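Local coordinates for putative signal recognition particle protein (Chaetomium thermophilum, PDB 5CK4) that binds guanine nucleotides and is probably the Arf-like GTPase subunit, SR beta, of the signal recognition particle receptor at the endoplasmic reticulum membrane, at residues L240-R244 / K277-E283; R123-L127 / Y188-V192; S96-D100 / L112-T116; W270-V274 / E283-F287. All coordinates share one frame; numbering follows the deposited sequence. Where two conformers were deposited one is given.

Contacts 1 and 4 are neighbours and share Glu283. Both fold the loop between helix 229-249 and strand 291-295, and both mix buried apolar groups with a polar, partly exposed side. Contact 2 lies nearest the centre of the chain. It joins two helices beside the nucleotide site through a cation-pi stack and apolar packing. Its Tyr190 also reaches contacts 1 and 4. Contact 3 is on the opposite side of the chain's centre from contacts 1 and 4, with centres 31 Å and 29 Å away. It packs strand 112-115 against strand 96-98 and the residue after it, side chain to side chain, with no hydrogen bond between them. Thr126 of contact 2 touches Thr116 of contact 3.

Contact 1: residues L240-R244 / K277-E283; sequences LGRIR and KEFKFEE
Arg244 and Glu283 form the charged part of the contact. Arg244 NH1 donates to Glu283 OE2 at 2.9 Å, N-H...O angle 154°, in a salt bridge. NH1 comes from the syn side of OE2 but well out of the carboxylate plane. The guanidinium and carboxylate planes are 50° apart, so the groups do not pair flat. Each has other partners: Ser276 OG bonds both Glu283 OE1 and Arg244 NH2, Lys280 N donates to Glu283 OE1, and Leu271 O takes a second bond from NH1. An alanine at Glu283 would probably leave the buried Arg244 without its counter-charge and Lys280 N without its side-chain acceptor.

The arginine also packs on Phe279. Phe279 CB lies over one guanidinium face, 3.9 Å from Arg244 CZ. The ring plane stands nearly perpendicular to the guanidinium, and Arg244 NH1 comes to the ring edge, 3.7 Å from Phe279 CD1.

The rest is apolar. Phe279 has CG anti to its backbone N (chi1 -177°), which brings its ring against Leu240 CB on one face. Leu240 CD1 touches Phe279 CE2 at 3.6 Å and Phe281 CE1 at 3.5 Å. The backbones come close at Gly241, whose CA is 4.0 Å from Phe279 CB.

The contact pins the loop that precedes strand 291-295 to helix 229-249. Tyr190 of helix 180-201 packs on Leu240 and Arg244, while Phe281 reaches Val291 and Val293 of the strand.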
# COMPACT_ATOMS: atom_id res chain seq x y z
N LEU A 240 -0.20 11.60 -9.03
CA LEU A 240 -0.38 12.12 -7.66
C LEU A 240 -0.11 13.62 -7.62
O LEU A 240 -0.81 14.36 -6.95
CB LEU A 240 0.54 11.38 -6.66
CG LEU A 240 0.23 9.90 -6.44
CD1 LEU A 240 1.37 9.23 -5.67
CD2 LEU A 240 -1.10 9.68 -5.73
N GLY A 241 0.93 14.05 -8.34
CA GLY A 241 1.18 15.47 -8.54
C GLY A 241 0.03 16.20 -9.21
O GLY A 241 -0.34 17.30 -8.79
N ARG A 242 -0.54 15.61 -10.27
CA ARG A 242 -1.66 16.24 -10.96
C ARG A 242 -2.85 16.41 -10.00
O ARG A 242 -3.51 17.45 -9.99
CB ARG A 242 -2.10 15.41 -12.17
CG ARG A 242 -3.21 16.09 -12.95
CD ARG A 242 -3.78 15.21 -14.05
NE ARG A 242 -4.45 14.04 -13.48
CZ ARG A 242 -5.70 14.04 -13.04
NH1 ARG A 242 -6.45 15.14 -13.10
NH2 ARG A 242 -6.22 12.93 -12.52
N ILE A 243 -3.13 15.37 -9.22
CA ILE A 243 -4.24 15.39 -8.27
C ILE A 243 -4.08 16.49 -7.23
O ILE A 243 -4.99 17.29 -7.00
CB ILE A 243 -4.40 14.03 -7.54
CG1 ILE A 243 -4.80 12.95 -8.55
CG2 ILE A 243 -5.46 14.12 -6.43
CD1 ILE A 243 -4.62 11.53 -8.04
N ARG A 244 -2.91 16.56 -6.59
CA ARG A 244 -2.73 17.57 -5.55
C ARG A 244 -2.80 18.98 -6.12
O ARG A 244 -3.32 19.89 -5.47
CB ARG A 244 -1.45 17.34 -4.74
CG ARG A 244 -0.14 17.61 -5.48
CD ARG A 244 1.06 17.42 -4.55
NE ARG A 244 2.33 17.79 -5.18
CZ ARG A 244 3.50 17.74 -4.56
NH1 ARG A 244 3.56 17.36 -3.29
NH2 ARG A 244 4.61 18.10 -5.21
N LYS A 277 7.62 21.14 -5.63
CA LYS A 277 7.18 21.60 -6.95
C LYS A 277 6.97 20.46 -7.95
O LYS A 277 6.41 20.67 -9.03
CB LYS A 277 8.16 22.63 -7.52
CG LYS A 277 8.26 23.90 -6.68
CD LYS A 277 6.90 24.53 -6.46
CE LYS A 277 7.00 25.77 -5.58
NZ LYS A 277 5.66 26.21 -5.08
N GLU A 278 7.46 19.28 -7.61
CA GLU A 278 7.22 18.08 -8.41
C GLU A 278 7.19 16.90 -7.46
O GLU A 278 8.18 16.65 -6.77
CB GLU A 278 8.31 17.87 -9.48
CG GLU A 278 8.23 18.83 -10.67
CD GLU A 278 9.15 18.45 -11.84
OE1 GLU A 278 9.79 17.38 -11.78
OE2 GLU A 278 9.23 19.23 -12.82
N PHE A 279 6.05 16.20 -7.41
CA PHE A 279 5.88 15.12 -6.46
C PHE A 279 6.86 13.97 -6.71
O PHE A 279 7.00 13.53 -7.84
CB PHE A 279 4.46 14.53 -6.46
CG PHE A 279 4.28 13.46 -5.42
CD1 PHE A 279 4.02 13.81 -4.10
CD2 PHE A 279 4.44 12.11 -5.75
CE1 PHE A 279 3.88 12.84 -3.11
CE2 PHE A 279 4.30 11.13 -4.78
CZ PHE A 279 4.02 11.49 -3.45
N LYS A 280 7.49 13.50 -5.63
CA LYS A 280 8.32 12.30 -5.67
C LYS A 280 8.01 11.48 -4.43
O LYS A 280 7.80 12.06 -3.38
CB LYS A 280 9.82 12.65 -5.66
CG LYS A 280 10.29 13.50 -6.82
CD LYS A 280 10.24 12.74 -8.14
CE LYS A 280 10.77 13.63 -9.26
NZ LYS A 280 10.99 12.88 -10.52
N PHE A 281 7.98 10.16 -4.53
CA PHE A 281 7.69 9.34 -3.35
C PHE A 281 8.69 9.60 -2.23
O PHE A 281 8.36 9.52 -1.03
CB PHE A 281 7.65 7.86 -3.72
CG PHE A 281 6.41 7.46 -4.47
CD1 PHE A 281 5.15 7.61 -3.89
CD2 PHE A 281 6.50 6.96 -5.76
CE1 PHE A 281 4.01 7.25 -4.59
CE2 PHE A 281 5.35 6.58 -6.46
CZ PHE A 281 4.11 6.74 -5.88
N GLU A 282 9.91 9.94 -2.62
CA GLU A 282 10.96 10.21 -1.64
C GLU A 282 10.61 11.39 -0.73
O GLU A 282 11.08 11.48 0.41
CB GLU A 282 12.30 10.45 -2.33
CG GLU A 282 12.96 9.17 -2.85
CD GLU A 282 12.39 8.70 -4.19
OE1 GLU A 282 11.50 9.37 -4.75
OE2 GLU A 282 12.86 7.65 -4.69
N GLU A 283 9.79 12.30 -1.23
CA GLU A 283 9.50 13.49 -0.44
C GLU A 283 8.66 13.14 0.81
O GLU A 283 8.60 13.90 1.78
CB GLU A 283 8.84 14.55 -1.31
CG GLU A 283 7.32 14.57 -1.36
CD GLU A 283 6.82 15.70 -2.26
OE1 GLU A 283 7.39 15.87 -3.36
OE2 GLU A 283 5.87 16.43 -1.87

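Contact 2: residues R123-L127 / Y188-V192; sequences RGTTL and YLYDV
Arg123 lays its side chain along one face of the Tyr188 ring. Its CD sits over the ring centre, 3.5 Å from the centroid, as a CH-pi contact. The guanidinium continues flat past the CD2 side, its plane 1° from that of the ring. This is an off-centre cation-pi stack, with Arg123 CZ 4.2 Å from the Tyr188 centroid. The arginine chain is extended from CG to NE, which keeps its whole length on the ring. Arg123 CG is 3.5 Å from Tyr188 OH. Gly118 O accepts a bond from Arg123 NE and helps to fix the guanidinium.

Gly118 closes the DxxG motif that begins at Asp115, and it contacts GTP when that nucleotide is bound. Helix 123-131 follows it, where the switch II helix lies in Ras-like GTPases. The local axes of helices 123-127 and 188-192 run at 29°, 10.9 Å apart. Replacing Tyr188 by an alanine would probably open a gap between these helices and leave the Arg123 chain without the ring it lies on, held mainly by its polar bonds.

Leu127 fills the next turn. Its CD2 approaches the edge of the Tyr188 ring and meets Val192 CG2 at 3.9 Å. The CD1 branch rests on Asp191 CB at 3.8 Å. Behind this layer, Thr126, Tyr188 and Val192 all pack on Ile25 of strand 21-25, and Tyr188 also touches residues of the P-loop.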
# COMPACT_ATOMS: atom_id res chain seq x y z
N ARG A 123 -13.61 1.04 0.70
CA ARG A 123 -12.26 1.51 0.99
C ARG A 123 -12.17 2.37 2.25
O ARG A 123 -11.12 2.42 2.89
CB ARG A 123 -11.68 2.24 -0.21
CG ARG A 123 -11.53 1.36 -1.43
CD ARG A 123 -11.22 2.17 -2.68
NE ARG A 123 -11.13 1.30 -3.85
CZ ARG A 123 -10.83 1.72 -5.07
NH1 ARG A 123 -10.58 3.00 -5.31
NH2 ARG A 123 -10.78 0.84 -6.07
N GLY A 124 -13.27 3.04 2.60
CA GLY A 124 -13.30 3.89 3.78
C GLY A 124 -12.85 3.21 5.06
O GLY A 124 -12.13 3.79 5.87
N THR A 125 -13.28 1.97 5.24
CA THR A 125 -12.91 1.16 6.40
C THR A 125 -11.41 1.00 6.54
O THR A 125 -10.85 1.10 7.64
CB THR A 125 -13.49 -0.25 6.26
OG1 THR A 125 -14.90 -0.17 6.06
CG2 THR A 125 -13.19 -1.07 7.50
N THR A 126 -10.75 0.74 5.42
CA THR A 126 -9.31 0.52 5.40
C THR A 126 -8.57 1.81 5.72
O THR A 126 -7.61 1.83 6.50
CB THR A 126 -8.87 0.00 4.03
OG1 THR A 126 -9.57 -1.22 3.74
CG2 THR A 126 -7.38 -0.26 4.01
N LEU A 127 -9.03 2.90 5.12
CA LEU A 127 -8.42 4.20 5.34
C LEU A 127 -8.48 4.63 6.81
O LEU A 127 -7.59 5.34 7.29
CB LEU A 127 -9.07 5.26 4.43
CG LEU A 127 -8.91 5.12 2.91
CD1 LEU A 127 -9.68 6.22 2.20
CD2 LEU A 127 -7.44 5.12 2.48
N TYR A 188 -6.88 6.14 -5.29
CA TYR A 188 -6.85 5.30 -4.09
C TYR A 188 -5.52 5.45 -3.35
O TYR A 188 -5.49 5.67 -2.13
CB TYR A 188 -7.06 3.84 -4.46
CG TYR A 188 -7.40 2.90 -3.32
CD1 TYR A 188 -7.57 3.37 -2.02
CD2 TYR A 188 -7.57 1.55 -3.55
CE1 TYR A 188 -7.88 2.50 -0.97
CE2 TYR A 188 -7.87 0.68 -2.53
CZ TYR A 188 -8.03 1.16 -1.24
OH TYR A 188 -8.37 0.27 -0.24
N LEU A 189 -4.43 5.35 -4.10
CA LEU A 189 -3.10 5.52 -3.50
C LEU A 189 -2.96 6.90 -2.85
O LEU A 189 -2.39 7.04 -1.75
CB LEU A 189 -2.01 5.30 -4.56
CG LEU A 189 -0.56 5.49 -4.09
CD1 LEU A 189 -0.23 4.52 -2.96
CD2 LEU A 189 0.35 5.26 -5.28
N TYR A 190 -3.48 7.93 -3.52
CA TYR A 190 -3.46 9.27 -2.94
C TYR A 190 -4.08 9.27 -1.54
O TYR A 190 -3.48 9.79 -0.61
CB TYR A 190 -4.20 10.27 -3.86
CG TYR A 190 -3.99 11.74 -3.50
CD1 TYR A 190 -4.69 12.35 -2.46
CD2 TYR A 190 -3.10 12.53 -4.23
CE1 TYR A 190 -4.49 13.70 -2.14
CE2 TYR A 190 -2.91 13.88 -3.92
CZ TYR A 190 -3.60 14.45 -2.88
OH TYR A 190 -3.41 15.79 -2.57
N ASP A 191 -5.26 8.67 -1.41
CA ASP A 191 -5.96 8.63 -0.12
C ASP A 191 -5.20 7.83 0.93
O ASP A 191 -5.20 8.19 2.10
CB ASP A 191 -7.37 8.05 -0.27
CG ASP A 191 -8.32 8.98 -1.00
OD1 ASP A 191 -8.05 10.20 -1.02
OD2 ASP A 191 -9.32 8.48 -1.55
N VAL A 192 -4.58 6.74 0.50
CA VAL A 192 -3.79 5.91 1.42
C VAL A 192 -2.63 6.72 2.00
O VAL A 192 -2.47 6.80 3.23
CB VAL A 192 -3.27 4.62 0.72
CG1 VAL A 192 -2.12 4.01 1.48
CG2 VAL A 192 -4.42 3.60 0.58

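Contact 3: residues S96-D100 / L112-T116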
# COMPACT_ATOMS: atom_id res chain seq x y z
N SER A 96 -13.26 -6.17 11.97
CA SER A 96 -12.45 -7.34 12.29
C SER A 96 -12.08 -8.12 11.03
O SER A 96 -12.73 -7.99 10.00
CB SER A 96 -13.19 -8.24 13.28
OG SER A 96 -14.48 -8.57 12.80
N TYR A 97 -11.02 -8.93 11.14
CA TYR A 97 -10.51 -9.67 9.98
C TYR A 97 -10.34 -11.15 10.28
O TYR A 97 -9.73 -11.53 11.28
CB TYR A 97 -9.17 -9.08 9.52
CG TYR A 97 -9.29 -7.64 9.08
CD1 TYR A 97 -9.75 -7.33 7.81
CD2 TYR A 97 -8.97 -6.60 9.95
CE1 TYR A 97 -9.87 -6.01 7.41
CE2 TYR A 97 -9.10 -5.29 9.55
CZ TYR A 97 -9.55 -5.00 8.28
OH TYR A 97 -9.67 -3.69 7.87
N LYS A 98 -10.87 -11.98 9.39
CA LYS A 98 -10.73 -13.43 9.52
C LYS A 98 -9.39 -13.86 8.94
O LYS A 98 -9.15 -13.75 7.74
CB LYS A 98 -11.89 -14.14 8.82
CG LYS A 98 -13.24 -13.91 9.48
CD LYS A 98 -14.35 -14.64 8.74
CE LYS A 98 -15.66 -14.60 9.51
NZ LYS A 98 -16.73 -15.35 8.80
N VAL A 99 -8.51 -14.34 9.81
CA VAL A 99 -7.14 -14.65 9.42
C VAL A 99 -6.71 -16.01 9.94
O VAL A 99 -6.91 -16.34 11.11
CB VAL A 99 -6.15 -13.58 9.92
CG1 VAL A 99 -4.70 -13.98 9.60
CG2 VAL A 99 -6.48 -12.22 9.34
N ASP A 100 -6.10 -16.81 9.06
CA ASP A 100 -5.57 -18.10 9.44
C ASP A 100 -4.17 -17.94 10.05
O ASP A 100 -3.18 -17.82 9.33
CB ASP A 100 -5.52 -19.03 8.23
CG ASP A 100 -4.98 -20.40 8.57
OD1 ASP A 100 -5.25 -20.90 9.69
OD2 ASP A 100 -4.29 -20.99 7.71
N LEU A 112 1.41 -11.14 9.70
CA LEU A 112 0.13 -11.51 9.13
C LEU A 112 -0.15 -10.61 7.95
O LEU A 112 0.01 -9.40 8.03
CB LEU A 112 -0.99 -11.36 10.16
CG LEU A 112 -0.86 -12.17 11.46
CD1 LEU A 112 -1.99 -11.81 12.42
CD2 LEU A 112 -0.85 -13.65 11.16
N LEU A 113 -0.58 -11.21 6.84
CA LEU A 113 -0.97 -10.45 5.67
C LEU A 113 -2.49 -10.30 5.64
O LEU A 113 -3.22 -11.29 5.54
CB LEU A 113 -0.45 -11.14 4.41
CG LEU A 113 -0.68 -10.42 3.08
CD1 LEU A 113 -0.02 -9.04 3.08
CD2 LEU A 113 -0.18 -11.28 1.92
N ILE A 114 -2.96 -9.06 5.75
CA ILE A 114 -4.39 -8.78 5.90
C ILE A 114 -5.04 -8.24 4.63
O ILE A 114 -4.88 -7.06 4.28
CB ILE A 114 -4.66 -7.77 7.05
CG1 ILE A 114 -3.91 -8.19 8.32
CG2 ILE A 114 -6.16 -7.60 7.29
CD1 ILE A 114 -4.13 -9.63 8.73
N ASP A 115 -5.77 -9.11 3.94
CA ASP A 115 -6.46 -8.77 2.71
C ASP A 115 -7.59 -7.79 3.03
O ASP A 115 -8.24 -7.93 4.05
CB ASP A 115 -7.03 -10.05 2.09
CG ASP A 115 -7.52 -9.86 0.68
OD1 ASP A 115 -7.21 -8.82 0.06
OD2 ASP A 115 -8.22 -10.76 0.18
N THR A 116 -7.79 -6.78 2.18
CA THR A 116 -8.88 -5.81 2.35
C THR A 116 -9.66 -5.72 1.03
O THR A 116 -9.11 -6.01 -0.03
CB THR A 116 -8.37 -4.41 2.73
OG1 THR A 116 -7.49 -3.93 1.70
CG2 THR A 116 -7.62 -4.45 4.04
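The two segments run in broadly opposite directions but are not bonded neighbours: their closest CA atoms, of Val99 and Ile114, are 7.4 Å apart and no hydrogen bond joins them. Strand 96-98 pairs with strand 136-140, and strand 112-115 with strand 21-25, so the two are held in the sheet of the GTPase domain by different partners and meet mainly through side chains. By position in the chain, they probably belong to the interswitch region of this Arf-like fold.

Ile114 is the hub. Its CG1 is anti to the carbonyl carbon (chi1 -49°), which sends the two branches to different partners. CG2 sits over one face of the Tyr97 ring, 3.8 Å from the centroid and 20° off the normal, as a CH-pi contact. Ile114 CG2 is 3.6 Å from Tyr97 CG, toward the rim of the ring. The far end of the ring is fixed by a hydrogen bond between Tyr97 OH and His129 NE2.

Asp115 turns its carboxylate away from strand 96-98, toward Lys32 of the P-loop near the bound GDP. Thr116 OG1 is bonded to Leu24 O.

Val99 spreads its methyls over two residues of strand 112-115. Its CG2 meets Ile114 CD1 at 3.6 Å, and its CG1 lies 4.2 Å from Leu112 CD2.

Contact 4: residues W270-V274 / E283-F287; sequences WLGAV and EMMEF
Glu283 bonds the backbone of residues 270-274, an earlier part of its own loop: its OE2 accepts from Ala273 N at 2.8 Å, with an N-H...O angle of 148°. The donor comes from the anti side, tilted out of the carboxylate plane, while Arg244 NH1 meets the same oxygen on the syn side; Ser276 OG bonds OE1. Glu283 OE2 also lies 3.3 Å from Gly272 CA. A side chain at Gly272 would collide with it, and the backbone angles there suit glycine too.

Met284 comes next. Its SD is 3.8 Å from Gly272 CA. Bends at chi2 and chi3 (-57° and -66°) turn its CE onto Leu271 CD1, 3.7 Å away.

Glu286 works from the exposed side. Its OE1 is 3.7 Å from Ala273 CB. Its OE2 accepts from a water at 2.7 Å, and that water accepts from Val274 N, bridging the two segments.

Phe287 presents its ring edge to the backbone, with CZ 3.4 Å from Gly272 O. One face of the ring is covered by Glu286 CB.

Both segments belong to the loop between helix 229-249 and strand 291-295. Helix 180-201 backs them: Gln197 bonds Gly272 N and Trp270 O and packs on Met284 and Phe287. Trp270 rests on Arg244 and Gln248 of helix 229-249.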
# COMPACT_ATOMS: atom_id res chain seq x y z
N TRP A 270 -3.50 18.45 0.69
CA TRP A 270 -2.28 18.41 -0.13
C TRP A 270 -1.33 17.28 0.29
O TRP A 270 -0.81 17.26 1.41
CB TRP A 270 -1.56 19.77 -0.04
CG TRP A 270 -0.23 19.87 -0.74
CD1 TRP A 270 1.00 19.55 -0.22
CD2 TRP A 270 0.02 20.35 -2.06
NE1 TRP A 270 1.99 19.79 -1.14
CE2 TRP A 270 1.41 20.29 -2.28
CE3 TRP A 270 -0.81 20.83 -3.09
CZ2 TRP A 270 2.00 20.68 -3.49
CZ3 TRP A 270 -0.22 21.23 -4.29
CH2 TRP A 270 1.17 21.15 -4.48
N LEU A 271 -1.13 16.32 -0.61
CA LEU A 271 -0.23 15.20 -0.34
C LEU A 271 1.21 15.64 -0.56
O LEU A 271 1.51 16.26 -1.58
CB LEU A 271 -0.53 14.06 -1.31
CG LEU A 271 0.44 12.88 -1.27
CD1 LEU A 271 0.21 12.17 0.04
CD2 LEU A 271 0.20 11.95 -2.46
N GLY A 272 2.10 15.33 0.39
CA GLY A 272 3.51 15.67 0.24
C GLY A 272 3.94 16.93 0.96
O GLY A 272 3.19 17.49 1.79
N ALA A 273 5.15 17.37 0.65
CA ALA A 273 5.75 18.54 1.29
C ALA A 273 5.17 19.83 0.75
O ALA A 273 4.97 19.98 -0.46
CB ALA A 273 7.25 18.53 1.09
N VAL A 274 4.92 20.77 1.66
CA VAL A 274 4.32 22.06 1.33
C VAL A 274 5.00 22.79 0.16
O VAL A 274 4.33 23.32 -0.73
CB VAL A 274 4.27 22.98 2.57
CG1 VAL A 274 5.56 22.87 3.37
CG2 VAL A 274 3.99 24.42 2.18
N GLU A 283 9.79 12.30 -1.23
CA GLU A 283 9.50 13.49 -0.44
C GLU A 283 8.66 13.14 0.81
O GLU A 283 8.60 13.90 1.78
CB GLU A 283 8.84 14.55 -1.31
CG GLU A 283 7.32 14.57 -1.36
CD GLU A 283 6.82 15.70 -2.26
OE1 GLU A 283 7.39 15.87 -3.36
OE2 GLU A 283 5.87 16.43 -1.87
N MET A 284 8.04 11.96 0.79
CA MET A 284 7.25 11.50 1.94
C MET A 284 8.09 11.17 3.17
O MET A 284 7.55 10.99 4.28
CB MET A 284 6.37 10.31 1.56
CG MET A 284 5.42 10.59 0.38
SD MET A 284 4.30 11.99 0.66
CE MET A 284 3.26 11.39 2.01
N MET A 285 9.41 11.11 2.99
CA MET A 285 10.29 10.91 4.14
C MET A 285 10.28 12.11 5.08
O MET A 285 10.69 12.02 6.23
CB MET A 285 11.72 10.56 3.70
CG MET A 285 11.85 9.13 3.21
SD MET A 285 11.55 7.91 4.52
CE MET A 285 12.76 8.41 5.74
N GLU A 286 9.77 13.24 4.61
CA GLU A 286 9.60 14.40 5.47
C GLU A 286 8.63 14.05 6.61
O GLU A 286 8.67 14.65 7.68
CB GLU A 286 9.08 15.58 4.65
CG GLU A 286 8.88 16.87 5.42
CD GLU A 286 9.11 18.09 4.54
OE1 GLU A 286 9.94 17.99 3.61
OE2 GLU A 286 8.47 19.13 4.79
N PHE A 287 7.78 13.06 6.37
CA PHE A 287 6.85 12.56 7.39
C PHE A 287 7.24 11.16 7.84
O PHE A 287 6.38 10.38 8.26
CB PHE A 287 5.43 12.56 6.83
CG PHE A 287 5.13 13.77 5.99
CD1 PHE A 287 5.22 15.04 6.53
CD2 PHE A 287 4.81 13.64 4.65
CE1 PHE A 287 4.97 16.17 5.76
CE2 PHE A 287 4.55 14.76 3.87
CZ PHE A 287 4.64 16.02 4.43
O HOH W 1 5.93 19.88 4.42